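Side-chain contacts in urocanate hydratase (Paenibacillus sp. Soil724D2, PDB 7NED), which probably hydrates thiourocanate in bacterial ergothioneine breakdown, as a urocanase-family lyase that binds NAD+ and urocanate: residues H258-G263 and R318-E323; E298-L303 and A308-N313; S439-H442 and M446-R449. One frame throughout, in Å; residues are numbered along the deposited sequence.

Contact 1 (H258-G263 and R318-E323); sequences HDLVYG and RSQAKE. With NAD (nicotinamide-adenine-dinucleotide), chain C.
Gln-320 reaches from its helix to Leu-260, the two side chains coming from opposite directions. From the glutamine's CB, which points at the loop, a bend at chi2 (-78°) swings the amide over to the leucine. There CD lies 3.8 Å from Leu-260 CD2, and OE1 lies equally near Leu-260 CD1, so the amide rests against both methyl branches. At the tip, NE2 sits 3.5 Å from Leu-260 CD2; its hydrogen bond goes to the carbonyl oxygen of Ala-257, one residue before His-258. The glutamine thus ties the helix to the start of the loop, while Leu-260 backs its amide and also packs on Gln-286 and Ile-293 of helix 282-305. An alanine in place of Leu-260 would take away both methyl branches and is likely to leave the Gln-320 amide freer to turn away from Ala-257.

Asp-259 braces the loop from within. Its OD1 accepts from Tyr-262 N at 2.6 Å and from Val-261 N at 3.0 Å, the second donor standing above the carboxylate plane, while OD2 bonds to Tyr-109. His-258 turns the other way, to the cofactor: ND1 makes a weak bond of 2.7 Å to NAD O3D, a ribose hydroxyl, and NE2 holds the carbonyl oxygen of Ala-43. NAD O2D lies over one face of the imidazole, near its rim. This is one wall of the NAD pocket in the Rossmann-like domain, a loop folded by an Asx turn.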
loop_
_atom_site.group_PDB
_atom_site.type_symbol
_atom_site.label_atom_id
_atom_site.label_comp_id
_atom_site.label_asym_id
_atom_site.label_seq_id
_atom_site.Cartn_x
_atom_site.Cartn_y
_atom_site.Cartn_z
ATOM N N HIS A 258 -16.873 11.221 9.860
ATOM C CA HIS A 258 -16.346 10.416 8.758
ATOM C C HIS A 258 -17.298 9.318 8.320
ATOM O O HIS A 258 -17.085 8.715 7.256
ATOM C CB HIS A 258 -15.025 9.765 9.179
ATOM C CG HIS A 258 -15.180 8.744 10.266
ATOM N ND1 HIS A 258 -15.423 9.089 11.582
ATOM C CD2 HIS A 258 -15.120 7.388 10.236
ATOM C CE1 HIS A 258 -15.520 7.990 12.311
ATOM N NE2 HIS A 258 -15.329 6.946 11.518
ATOM N N ASP A 259 -18.304 8.989 9.124
ATOM C CA ASP A 259 -19.177 7.881 8.756
ATOM C C ASP A 259 -20.623 8.258 9.016
ATOM O O ASP A 259 -21.033 8.449 10.169
ATOM C CB ASP A 259 -18.808 6.595 9.480
ATOM C CG ASP A 259 -19.433 5.372 8.788
ATOM O OD1 ASP A 259 -20.610 5.107 9.079
ATOM O OD2 ASP A 259 -18.792 4.759 7.876
ATOM N N LEU A 260 -21.381 8.374 7.925
ATOM C CA LEU A 260 -22.772 8.794 7.955
ATOM C C LEU A 260 -23.719 7.649 8.260
ATOM O O LEU A 260 -24.930 7.873 8.373
ATOM C CB LEU A 260 -23.152 9.440 6.616
ATOM C CG LEU A 260 -22.224 10.545 6.087
ATOM C CD1 LEU A 260 -22.769 11.209 4.810
ATOM C CD2 LEU A 260 -21.938 11.560 7.183
ATOM N N VAL A 261 -23.218 6.426 8.392
ATOM C CA VAL A 261 -24.076 5.308 8.720
ATOM C C VAL A 261 -23.928 4.918 10.181
ATOM O O VAL A 261 -24.916 4.666 10.869
ATOM C CB VAL A 261 -23.781 4.108 7.789
ATOM C CG1 VAL A 261 -24.486 2.870 8.310
ATOM C CG2 VAL A 261 -24.122 4.434 6.339
ATOM N N TYR A 262 -22.694 4.892 10.673
ATOM C CA TYR A 262 -22.441 4.476 12.029
ATOM C C TYR A 262 -21.978 5.603 12.940
ATOM O O TYR A 262 -21.834 5.359 14.133
ATOM C CB TYR A 262 -21.386 3.366 12.041
ATOM C CG TYR A 262 -21.851 2.149 11.250
ATOM C CD1 TYR A 262 -21.557 2.014 9.906
ATOM C CD2 TYR A 262 -22.653 1.185 11.855
ATOM C CE1 TYR A 262 -22.002 0.897 9.185
ATOM C CE2 TYR A 262 -23.093 0.093 11.164
ATOM C CZ TYR A 262 -22.776 -0.047 9.834
ATOM O OH TYR A 262 -23.246 -1.149 9.176
ATOM N N GLY A 263 -21.733 6.804 12.410
ATOM C CA GLY A 263 -21.104 7.866 13.176
ATOM C C GLY A 263 -22.051 9.011 13.496
ATOM O O GLY A 263 -22.745 8.983 14.513
ATOM N N ARG A 318 -15.101 18.655 6.913
ATOM C CA ARG A 318 -15.208 19.606 5.807
ATOM C C ARG A 318 -15.505 18.875 4.510
ATOM O O ARG A 318 -16.328 19.335 3.704
ATOM C CB ARG A 318 -13.928 20.439 5.662
ATOM C CG ARG A 318 -13.641 21.401 6.846
ATOM C CD ARG A 318 -12.193 21.890 6.764
ATOM N NE ARG A 318 -11.307 20.742 6.630
ATOM C CZ ARG A 318 -10.105 20.778 6.059
ATOM N NH1 ARG A 318 -9.628 21.916 5.589
ATOM N NH2 ARG A 318 -9.388 19.660 5.918
ATOM N N SER A 319 -14.841 17.727 4.294
ATOM C CA SER A 319 -15.133 16.910 3.125
ATOM C C SER A 319 -16.610 16.558 3.071
ATOM O O SER A 319 -17.246 16.704 2.025
ATOM C CB SER A 319 -14.273 15.637 3.126
ATOM O OG SER A 319 -12.897 15.956 3.264
ATOM N N GLN A 320 -17.171 16.084 4.192
ATOM C CA GLN A 320 -18.594 15.752 4.211
ATOM C C GLN A 320 -19.428 16.992 3.914
ATOM O O GLN A 320 -20.291 16.980 3.028
ATOM C CB GLN A 320 -18.991 15.139 5.553
ATOM C CG GLN A 320 -18.278 13.845 5.893
ATOM C CD GLN A 320 -18.857 12.650 5.159
ATOM O OE1 GLN A 320 -19.370 12.783 4.039
ATOM N NE2 GLN A 320 -18.780 11.475 5.778
ATOM N N ALA A 321 -19.146 18.093 4.613
ATOM C CA ALA A 321 -19.918 19.314 4.401
ATOM C C ALA A 321 -19.900 19.741 2.933
ATOM O O ALA A 321 -20.927 20.156 2.393
ATOM C CB ALA A 321 -19.384 20.441 5.291
ATOM N N LYS A 322 -18.741 19.672 2.276
ATOM C CA LYS A 322 -18.679 20.071 0.875
ATOM C C LYS A 322 -19.576 19.190 0.019
ATOM O O LYS A 322 -20.356 19.693 -0.798
ATOM C CB LYS A 322 -17.244 20.030 0.350
ATOM C CG LYS A 322 -17.142 20.613 -1.074
ATOM C CD LYS A 322 -15.705 20.712 -1.524
ATOM C CE LYS A 322 -15.624 21.074 -3.014
ATOM N NZ LYS A 322 -15.643 22.557 -3.159
ATOM N N GLU A 323 -19.474 17.864 0.200
ATOM C CA GLU A 323 -20.331 16.913 -0.503
ATOM C C GLU A 323 -21.809 17.247 -0.334
ATOM O O GLU A 323 -22.621 16.985 -1.228
ATOM C CB GLU A 323 -20.047 15.499 0.016
ATOM C CG GLU A 323 -21.008 14.422 -0.474
ATOM C CD GLU A 323 -20.829 14.110 -1.942
ATOM O OE1 GLU A 323 -19.796 14.544 -2.523
ATOM O OE2 GLU A 323 -21.727 13.427 -2.503
HETATM P PA NAD C . -16.517 7.850 18.451
HETATM O O1A NAD C . -17.516 7.433 17.375
HETATM O O2A NAD C . -16.105 7.037 19.611
HETATM O O5B NAD C . -17.337 9.127 19.205
HETATM C C5B NAD C . -17.981 9.977 18.343
HETATM C C4B NAD C . -18.907 10.858 19.302
HETATM O O4B NAD C . -19.690 11.782 18.599
HETATM C C3B NAD C . -19.867 9.803 19.943
HETATM O O3B NAD C . -19.882 9.952 21.301
HETATM C C2B NAD C . -21.246 10.184 19.321
HETATM O O2B NAD C . -22.295 10.070 20.213
HETATM C C1B NAD C . -21.024 11.683 19.136
HETATM N N9A NAD C . -21.858 12.299 18.103
HETATM C C8A NAD C . -22.253 11.799 16.867
HETATM N N7A NAD C . -23.009 12.628 16.191
HETATM C C5A NAD C . -23.103 13.752 17.002
HETATM C C6A NAD C . -23.779 14.983 16.856
HETATM N N6A NAD C . -24.491 15.271 15.742
HETATM N N1A NAD C . -23.697 15.924 17.839
HETATM C C2A NAD C . -22.994 15.567 18.943
HETATM N N3A NAD C . -22.308 14.446 19.221
HETATM C C4A NAD C . -22.391 13.548 18.216
HETATM O O3 NAD C . -15.439 8.525 17.536
HETATM P PN NAD C . -14.008 8.899 18.133
HETATM O O1N NAD C . -12.959 7.845 18.334
HETATM O O2N NAD C . -14.220 9.992 19.159
HETATM O O5D NAD C . -13.274 9.802 16.862
HETATM C C5D NAD C . -14.056 10.933 16.440
HETATM C C4D NAD C . -13.403 11.544 15.231
HETATM O O4D NAD C . -12.017 11.740 15.441
HETATM C C3D NAD C . -13.495 10.362 14.132
HETATM O O3D NAD C . -13.850 10.877 12.854
HETATM C C2D NAD C . -12.028 9.798 14.068
HETATM O O2D NAD C . -11.598 9.396 12.832
HETATM C C1D NAD C . -11.443 11.233 14.261
HETATM N N1N NAD C . -9.983 11.372 14.347
HETATM C C2N NAD C . -9.391 11.132 13.122
HETATM C C3N NAD C . -8.024 11.275 12.951
HETATM C C7N NAD C . -7.463 10.921 11.566
HETATM O O7N NAD C . -6.422 11.388 11.104
HETATM N N7N NAD C . -8.146 9.964 10.834
HETATM C C4N NAD C . -7.289 11.695 14.068
HETATM C C5N NAD C . -7.932 11.943 15.279
HETATM C C6N NAD C . -9.324 11.795 15.414
#

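Contact 2 (E298-L303 and A308-N313); sequences EAMLEL and AIVFDN
Met-300 and Val-310 carry the apolar part of this contact, their side chains crossing obliquely between helix and strand. The methionine's CB does not aim straight at the strand, but its chain runs extended through chi2 and then bends at chi3 (57°), which brings CE to 3.7 Å from Val-310 CG1. The same methyl lies 4.0 Å from the carbonyl oxygen of Phe-311. Val-310 points directly at the helix with a forked end: CG1 takes the methionine, and CG2 rests 3.7 Å from the backbone oxygen of Met-300.

Nearer the turn the chains close up. Leu-303 CB and Ala-308 CB stand 4.1 Å apart, and beside them Ala-308 N donates to Leu-303 O at 3.0 Å, with an N-H...O angle of 156°. This bond pins the residue just before the strand to the last part of the helix. Phe-311 turns its side chain from the helix and packs on Ile-142 and Ile-146 of helix 133-150.

The segment axes pass 8.4 Å apart at 146°, so the chain nearly doubles back on itself, the helix-to-strand half of a beta-alpha-beta crossover in the Rossmann-like domain. Strand 309-312 lies between strands 250-251 and 333-334 of the parallel sheet, and helix 282-305 packs beside helix 234-243 through Tyr-238 and Val-242.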
loop_
_atom_site.group_PDB
_atom_site.type_symbol
_atom_site.label_atom_id
_atom_site.label_comp_id
_atom_site.label_asym_id
_atom_site.label_seq_id
_atom_site.Cartn_x
_atom_site.Cartn_y
_atom_site.Cartn_z
ATOM N N GLU A 298 -21.747 25.134 8.261
ATOM C CA GLU A 298 -22.187 26.496 7.971
ATOM C C GLU A 298 -22.090 27.370 9.213
ATOM O O GLU A 298 -21.614 28.508 9.162
ATOM C CB GLU A 298 -23.624 26.488 7.460
ATOM C CG GLU A 298 -23.737 26.177 5.987
ATOM C CD GLU A 298 -23.129 27.281 5.144
ATOM O OE1 GLU A 298 -23.665 28.418 5.132
ATOM O OE2 GLU A 298 -22.163 26.980 4.409
ATOM N N ALA A 299 -22.550 26.849 10.342
ATOM C CA ALA A 299 -22.408 27.574 11.599
ATOM C C ALA A 299 -20.935 27.829 11.923
ATOM O O ALA A 299 -20.558 28.938 12.321
ATOM C CB ALA A 299 -23.112 26.800 12.714
ATOM N N MET A 300 -20.083 26.810 11.759
ATOM C CA MET A 300 -18.648 27.003 11.952
ATOM C C MET A 300 -18.116 28.097 11.044
ATOM O O MET A 300 -17.293 28.922 11.463
ATOM C CB MET A 300 -17.919 25.678 11.704
ATOM C CG MET A 300 -18.396 24.607 12.686
ATOM S SD MET A 300 -17.573 23.004 12.439
ATOM C CE MET A 300 -15.833 23.398 12.598
ATOM N N LEU A 301 -18.553 28.127 9.816
ATOM C CA LEU A 301 -18.095 29.125 8.880
ATOM C C LEU A 301 -18.553 30.528 9.337
ATOM O O LEU A 301 -17.823 31.443 9.279
ATOM C CB LEU A 301 -18.564 28.799 7.471
ATOM C CG LEU A 301 -17.804 27.746 6.673
ATOM C CD1 LEU A 301 -18.607 27.301 5.492
ATOM C CD2 LEU A 301 -16.437 28.208 6.269
ATOM N N GLU A 302 -19.738 30.633 9.867
ATOM C CA GLU A 302 -20.200 31.912 10.329
ATOM C C GLU A 302 -19.397 32.336 11.553
ATOM O O GLU A 302 -19.000 33.468 11.660
ATOM C CB GLU A 302 -21.676 31.873 10.605
ATOM C CG GLU A 302 -22.247 33.205 11.004
ATOM C CD GLU A 302 -22.213 34.284 9.919
ATOM O OE1 GLU A 302 -22.034 35.466 10.316
ATOM O OE2 GLU A 302 -22.426 33.971 8.720
ATOM N N LEU A 303 -19.137 31.394 12.455
ATOM C CA LEU A 303 -18.365 31.702 13.630
ATOM C C LEU A 303 -16.974 32.173 13.227
ATOM O O LEU A 303 -16.429 33.069 13.808
ATOM C CB LEU A 303 -18.333 30.549 14.627
ATOM C CG LEU A 303 -19.671 30.161 15.267
ATOM C CD1 LEU A 303 -19.639 28.853 16.016
ATOM C CD2 LEU A 303 -20.312 31.277 16.078
ATOM N N ALA A 308 -13.925 33.745 15.350
ATOM C CA ALA A 308 -13.468 32.526 16.012
ATOM C C ALA A 308 -12.306 31.925 15.238
ATOM O O ALA A 308 -12.210 32.066 14.019
ATOM C CB ALA A 308 -14.605 31.505 16.105
ATOM N N ILE A 309 -11.391 31.291 15.964
ATOM C CA ILE A 309 -10.391 30.431 15.346
ATOM C C ILE A 309 -11.075 29.077 15.142
ATOM O O ILE A 309 -11.354 28.362 16.109
ATOM C CB ILE A 309 -9.135 30.298 16.218
ATOM C CG1 ILE A 309 -8.510 31.667 16.531
ATOM C CG2 ILE A 309 -8.099 29.404 15.529
ATOM C CD1 ILE A 309 -8.248 32.506 15.306
ATOM N N VAL A 310 -11.311 28.705 13.898
ATOM C CA VAL A 310 -12.112 27.533 13.576
ATOM C C VAL A 310 -11.238 26.519 12.843
ATOM O O VAL A 310 -10.437 26.888 11.977
ATOM C CB VAL A 310 -13.332 27.955 12.724
ATOM C CG1 VAL A 310 -14.220 26.752 12.310
ATOM C CG2 VAL A 310 -14.135 29.068 13.455
ATOM N N PHE A 311 -11.362 25.241 13.206
ATOM C CA PHE A 311 -10.533 24.265 12.512
ATOM C C PHE A 311 -11.179 22.890 12.543
ATOM O O PHE A 311 -12.023 22.579 13.384
ATOM C CB PHE A 311 -9.099 24.213 13.089
ATOM C CG PHE A 311 -9.026 23.627 14.469
ATOM C CD1 PHE A 311 -8.749 22.272 14.653
ATOM C CD2 PHE A 311 -9.277 24.413 15.576
ATOM C CE1 PHE A 311 -8.690 21.715 15.929
ATOM C CE2 PHE A 311 -9.214 23.882 16.877
ATOM C CZ PHE A 311 -8.922 22.516 17.057
ATOM N N ASP A 312 -10.783 22.095 11.549
ATOM C CA ASP A 312 -11.161 20.695 11.419
ATOM C C ASP A 312 -10.201 19.845 12.247
ATOM O O ASP A 312 -8.971 19.975 12.128
ATOM C CB ASP A 312 -11.108 20.340 9.920
ATOM C CG ASP A 312 -11.489 18.904 9.606
ATOM O OD1 ASP A 312 -11.268 18.006 10.441
ATOM O OD2 ASP A 312 -11.967 18.683 8.460
ATOM N N ASN A 313 -10.759 18.992 13.111
ATOM C CA ASN A 313 -9.952 18.229 14.052
ATOM C C ASN A 313 -9.683 16.814 13.547
ATOM O O ASN A 313 -9.464 15.889 14.337
ATOM C CB ASN A 313 -10.621 18.214 15.430
ATOM C CG ASN A 313 -9.634 18.083 16.570
ATOM O OD1 ASN A 313 -8.415 17.991 16.373
ATOM N ND2 ASN A 313 -10.168 18.064 17.799
#

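Contact 3 (S439-H442 and M446-R449); sequences SMTH and MTER
Thr-447 and His-442 grip each other twice. His-442 N donates to Thr-447 OG1 at 3.0 Å, and Thr-447 N returns a bond of 2.9 Å to His-442 O, its nitrogen standing well above the carbonyl plane. The threonine can offer its hydroxyl to the histidine backbone because chi1 (55°) sets OG1 between its own N and carbonyl carbon. The other branch, CG2, then falls 3.5 Å from Met-440 O. Met-446 lies beside Met-440, its CG 3.6 Å from the same carbonyl oxygen.

One shell out, each piece is fixed again. Thr-447 OG1 also bonds to Asp-455 O, and Thr-441, which packs on Val-99 of the second subunit, bonds through its hydroxyl to Ile-457 O, so the later part of the loop is drawn onto this strand end. The His-442 ring leads away from Thr-447, and its ND1 takes the backbone N of Asn-444, within the turn itself. Glu-448 reaches Arg-318 of the Rossmann-like domain in a salt bridge, and Arg-341 binds the carbonyl oxygens of Met-446 and Glu-448.

The whole is a chain reversal, closed by an i to i+5 backbone bond, at the end of strand 428-441 in the C-terminal domain, bordering the active site: the Met-440 side chain comes within about 4 Å of bound NAD and about 6 Å of urocanate.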
loop_
_atom_site.group_PDB
_atom_site.type_symbol
_atom_site.label_atom_id
_atom_site.label_comp_id
_atom_site.label_asym_id
_atom_site.label_seq_id
_atom_site.Cartn_x
_atom_site.Cartn_y
_atom_site.Cartn_z
ATOM N N SER A 439 4.163 8.273 8.045
ATOM C CA SER A 439 3.201 7.204 8.190
ATOM C C SER A 439 1.746 7.417 7.916
ATOM O O SER A 439 0.902 6.608 8.193
ATOM C CB SER A 439 3.449 6.546 9.528
ATOM O OG SER A 439 3.123 7.419 10.503
ATOM N N MET A 440 1.496 8.498 7.244
ATOM C CA MET A 440 0.182 8.874 6.903
ATOM C C MET A 440 0.046 9.770 5.676
ATOM O O MET A 440 0.680 10.777 5.581
ATOM C CB MET A 440 -0.411 9.534 8.103
ATOM C CG MET A 440 -1.569 10.389 7.872
ATOM S SD MET A 440 -2.954 9.345 7.686
ATOM C CE MET A 440 -3.494 9.179 9.335
ATOM N N THR A 441 -0.841 9.375 4.814
ATOM C CA THR A 441 -1.154 10.159 3.650
ATOM C C THR A 441 -2.650 10.362 3.671
ATOM O O THR A 441 -3.370 9.427 3.694
ATOM C CB THR A 441 -0.712 9.491 2.333
ATOM O OG1 THR A 441 0.681 9.338 2.307
ATOM C CG2 THR A 441 -1.178 10.271 1.176
ATOM N N HIS A 442 -3.058 11.615 3.691
ATOM C CA HIS A 442 -4.425 12.022 3.690
ATOM C C HIS A 442 -4.507 13.489 3.322
ATOM O O HIS A 442 -4.283 14.292 4.140
ATOM C CB HIS A 442 -5.018 11.830 5.053
ATOM C CG HIS A 442 -6.499 11.972 5.095
ATOM N ND1 HIS A 442 -7.187 12.840 4.307
ATOM C CD2 HIS A 442 -7.419 11.363 5.858
ATOM C CE1 HIS A 442 -8.460 12.777 4.595
ATOM N NE2 HIS A 442 -8.629 11.878 5.524
ATOM N N MET A 446 -3.603 14.749 7.279
ATOM C CA MET A 446 -2.161 14.834 7.505
ATOM C C MET A 446 -1.444 15.639 6.435
ATOM O O MET A 446 -0.577 16.470 6.748
ATOM C CB MET A 446 -1.539 13.433 7.571
ATOM C CG MET A 446 -0.054 13.500 7.858
ATOM S SD MET A 446 0.215 13.827 9.633
ATOM C CE MET A 446 1.977 13.595 9.820
ATOM N N THR A 447 -1.737 15.365 5.149
ATOM C CA THR A 447 -0.938 15.918 4.059
ATOM C C THR A 447 -1.718 16.932 3.199
ATOM O O THR A 447 -1.502 17.055 1.980
ATOM C CB THR A 447 -0.363 14.769 3.221
ATOM O OG1 THR A 447 -1.414 13.904 2.770
ATOM C CG2 THR A 447 0.598 13.941 4.085
ATOM N N GLU A 448 -2.600 17.699 3.826
ATOM C CA GLU A 448 -3.307 18.747 3.117
ATOM C C GLU A 448 -2.360 19.913 2.843
ATOM O O GLU A 448 -1.694 20.413 3.754
ATOM C CB GLU A 448 -4.497 19.219 3.948
ATOM C CG GLU A 448 -5.313 20.266 3.227
ATOM C CD GLU A 448 -6.620 20.533 3.933
ATOM O OE1 GLU A 448 -7.260 19.566 4.427
ATOM O OE2 GLU A 448 -7.008 21.713 4.015
ATOM N N ARG A 449 -2.278 20.326 1.580
ATOM C CA ARG A 449 -1.506 21.506 1.176
ATOM C C ARG A 449 -0.035 21.366 1.574
ATOM O O ARG A 449 0.556 22.221 2.250
ATOM C CB ARG A 449 -2.144 22.782 1.733
ATOM C CG ARG A 449 -3.515 23.023 1.076
ATOM C CD ARG A 449 -4.219 24.306 1.474
ATOM N NE ARG A 449 -3.240 25.332 1.727
ATOM C CZ ARG A 449 -3.236 26.095 2.805
ATOM N NH1 ARG A 449 -4.171 25.934 3.729
ATOM N NH2 ARG A 449 -2.295 27.014 2.947
#

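How the contacts relate
Contacts 1 and 2 lie wholly within the Rossmann-like domain, their centres 16 Å apart, and contact 3 follows in the C-terminal domain, 18 Å from contact 1 and 21 Å from contact 2. Along the chain, both segments of contact 2 fall between the two of contact 1; strand 309-312 is followed by helix 317-323. Arg-318 joins all three: its NE meets Asp-312 OD2 at 2.8 Å, and its NH2 meets Glu-448 OE1 at 2.6 Å, both salt bridges. Contacts 2 and 3 do not touch directly. The arginine therefore ties the parallel sheet to the C-terminal domain, with NAD approached by contact 1 and contact 3.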